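Local coordinates for Mll8374 protein (PDB 3B5E) that probably hydrolyses carboxylic esters as a serine carboxylesterase of the alpha/beta hydrolase fold, at residues A[161-166]-A[178-183]. Residues are numbered along the deposited sequence; the frame is centred on the assembly and turned at random.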
loop_
_atom_site.group_PDB
_atom_site.type_symbol
_atom_site.label_atom_id
_atom_site.label_comp_id
_atom_site.label_asym_id
_atom_site.label_seq_id
_atom_site.Cartn_x
_atom_site.Cartn_y
_atom_site.Cartn_z
ATOM N N THR A 161 -11.433 0.876 1.624
ATOM C CA THR A 161 -10.379 1.093 0.664
ATOM C C THR A 161 -10.595 2.442 -0.018
ATOM O O THR A 161 -11.707 2.744 -0.477
ATOM C CB THR A 161 -10.382 -0.008 -0.393
ATOM O OG1 THR A 161 -10.544 -1.282 0.250
ATOM C CG2 THR A 161 -9.082 0.020 -1.182
ATOM N N LEU A 162 -9.545 3.263 -0.037
ATOM C CA LEU A 162 -9.508 4.477 -0.804
ATOM C C LEU A 162 -8.643 4.188 -2.052
ATOM O O LEU A 162 -7.584 3.570 -1.933
ATOM C CB LEU A 162 -8.899 5.617 0.027
ATOM C CG LEU A 162 -8.554 6.897 -0.695
ATOM C CD1 LEU A 162 -9.806 7.722 -1.124
ATOM C CD2 LEU A 162 -7.622 7.715 0.200
ATOM N N ILE A 163 -9.113 4.638 -3.228
ATOM C CA ILE A 163 -8.375 4.583 -4.492
ATOM C C ILE A 163 -8.271 5.997 -5.028
ATOM O O ILE A 163 -9.291 6.745 -5.039
ATOM C CB ILE A 163 -9.088 3.651 -5.531
ATOM C CG1 ILE A 163 -9.052 2.195 -5.056
ATOM C CG2 ILE A 163 -8.488 3.851 -6.937
ATOM C CD1 ILE A 163 -10.002 1.286 -5.833
ATOM N N ILE A 164 -7.057 6.422 -5.403
ATOM C CA ILE A 164 -6.901 7.696 -6.088
ATOM C C ILE A 164 -6.250 7.492 -7.438
ATOM O O ILE A 164 -5.088 7.070 -7.523
ATOM C CB ILE A 164 -6.078 8.688 -5.299
ATOM C CG1 ILE A 164 -6.566 8.774 -3.855
ATOM C CG2 ILE A 164 -6.120 10.091 -6.014
ATOM C CD1 ILE A 164 -5.886 9.878 -3.051
ATOM N N ALA A 165 -7.044 7.740 -8.483
ATOM C CA ALA A 165 -6.660 7.642 -9.877
ATOM C C ALA A 165 -6.271 9.003 -10.379
ATOM O O ALA A 165 -6.811 10.036 -9.977
ATOM C CB ALA A 165 -7.822 7.105 -10.730
ATOM N N GLY A 166 -5.371 9.002 -11.354
ATOM C CA GLY A 166 -5.009 10.251 -11.982
ATOM C C GLY A 166 -5.700 10.421 -13.330
ATOM O O GLY A 166 -5.577 9.583 -14.195
ATOM N N ALA A 178 -12.166 -1.304 -13.288
ATOM C CA ALA A 178 -12.149 -2.756 -13.046
ATOM C C ALA A 178 -11.785 -3.074 -11.579
ATOM O O ALA A 178 -12.372 -3.969 -10.966
ATOM C CB ALA A 178 -11.191 -3.455 -14.035
ATOM N N LEU A 179 -10.840 -2.314 -11.016
ATOM C CA LEU A 179 -10.428 -2.520 -9.625
ATOM C C LEU A 179 -11.548 -2.155 -8.670
ATOM O O LEU A 179 -11.763 -2.847 -7.679
ATOM C CB LEU A 179 -9.178 -1.698 -9.300
ATOM C CG LEU A 179 -8.496 -2.050 -7.984
ATOM C CD1 LEU A 179 -8.073 -3.564 -7.882
ATOM C CD2 LEU A 179 -7.339 -1.055 -7.766
ATOM N N VAL A 180 -12.232 -1.043 -8.944
ATOM C CA VAL A 180 -13.398 -0.623 -8.130
ATOM C C VAL A 180 -14.492 -1.699 -8.103
ATOM O O VAL A 180 -15.021 -2.016 -7.048
ATOM C CB VAL A 180 -14.011 0.726 -8.611
ATOM C CG1 VAL A 180 -15.360 0.994 -7.896
ATOM C CG2 VAL A 180 -12.981 1.855 -8.385
ATOM N N THR A 181 -14.793 -2.228 -9.277
ATOM C CA THR A 181 -15.771 -3.290 -9.433
ATOM C C THR A 181 -15.333 -4.528 -8.635
ATOM O O THR A 181 -16.121 -5.117 -7.856
ATOM C CB THR A 181 -15.981 -3.614 -10.944
ATOM O OG1 THR A 181 -16.657 -2.510 -11.550
ATOM C CG2 THR A 181 -16.837 -4.912 -11.136
ATOM N N LEU A 182 -14.084 -4.916 -8.815
ATOM C CA LEU A 182 -13.549 -6.107 -8.146
ATOM C C LEU A 182 -13.642 -6.007 -6.622
ATOM O O LEU A 182 -14.142 -6.912 -5.963
ATOM C CB LEU A 182 -12.094 -6.312 -8.568
ATOM C CG LEU A 182 -11.354 -7.515 -7.990
ATOM C CD1 LEU A 182 -11.912 -8.781 -8.570
ATOM C CD2 LEU A 182 -9.845 -7.366 -8.260
ATOM N N LEU A 183 -13.128 -4.919 -6.051
ATOM C CA LEU A 183 -13.064 -4.786 -4.599
ATOM C C LEU A 183 -14.477 -4.645 -4.017
ATOM O O LEU A 183 -14.776 -5.242 -2.993
ATOM C CB LEU A 183 -12.153 -3.631 -4.197
ATOM C CG LEU A 183 -10.665 -3.769 -4.607
ATOM C CD1 LEU A 183 -9.846 -2.507 -4.241
ATOM C CD2 LEU A 183 -10.012 -5.008 -3.990
#
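The delta methyl of Ile163 fits among three side chains of helix 176-185: its CD1 lies 4.0 Å from Leu179 CD2, the same distance from Val180 CG2, and 4.1 Å from Leu183 CD1. This one methyl makes the closest approach to all three. The branch is carried there by an extended chain: CG1 stands opposite the carbonyl carbon (chi1 -67°), and chi2 of 166° then stretches CD1 out toward the helix. Leu179 and Val180 each meet the isoleucine at a slant and with a single branch. In Val180, whose CA-CB bond points past the strand and not at it, CG2 is the methyl that makes the contact. Leu183 answers from one helical turn beyond Leu179. Its CD1 is shared, since it also sits 4.0 Å from CG2 of Thr161 in one of the two conformers of that residue, a less certain contact than those of Ile163; there the two side chains cross nearly perpendicularly. In this conformer Thr161 turns CG2 to the helix, anti to its own backbone N, and OG1 lies anti to the carbonyl carbon. No hydrogen bond links strand to helix; the closest approaches are between methyl groups, and 165 Å² is buried, both sides summed. The axes of segments 161-166 and 178-183 run close to antiparallel (171°), 10.6 Å apart at closest approach, as suits a helix laid over a sheet in a beta-alpha-beta crossover. Thr161 and Ile163, alternate residues of the strand, face this helix, whereas Leu162 and Ile164 pack on helix 203-214. Strand 160-166 itself lies between parallel strands 138-142 and 189-195; Leu183 also reaches these neighbours at Leu141 and Val190, and Val180 at Ala192, while Pro144 touches both Ile163 and Leu179.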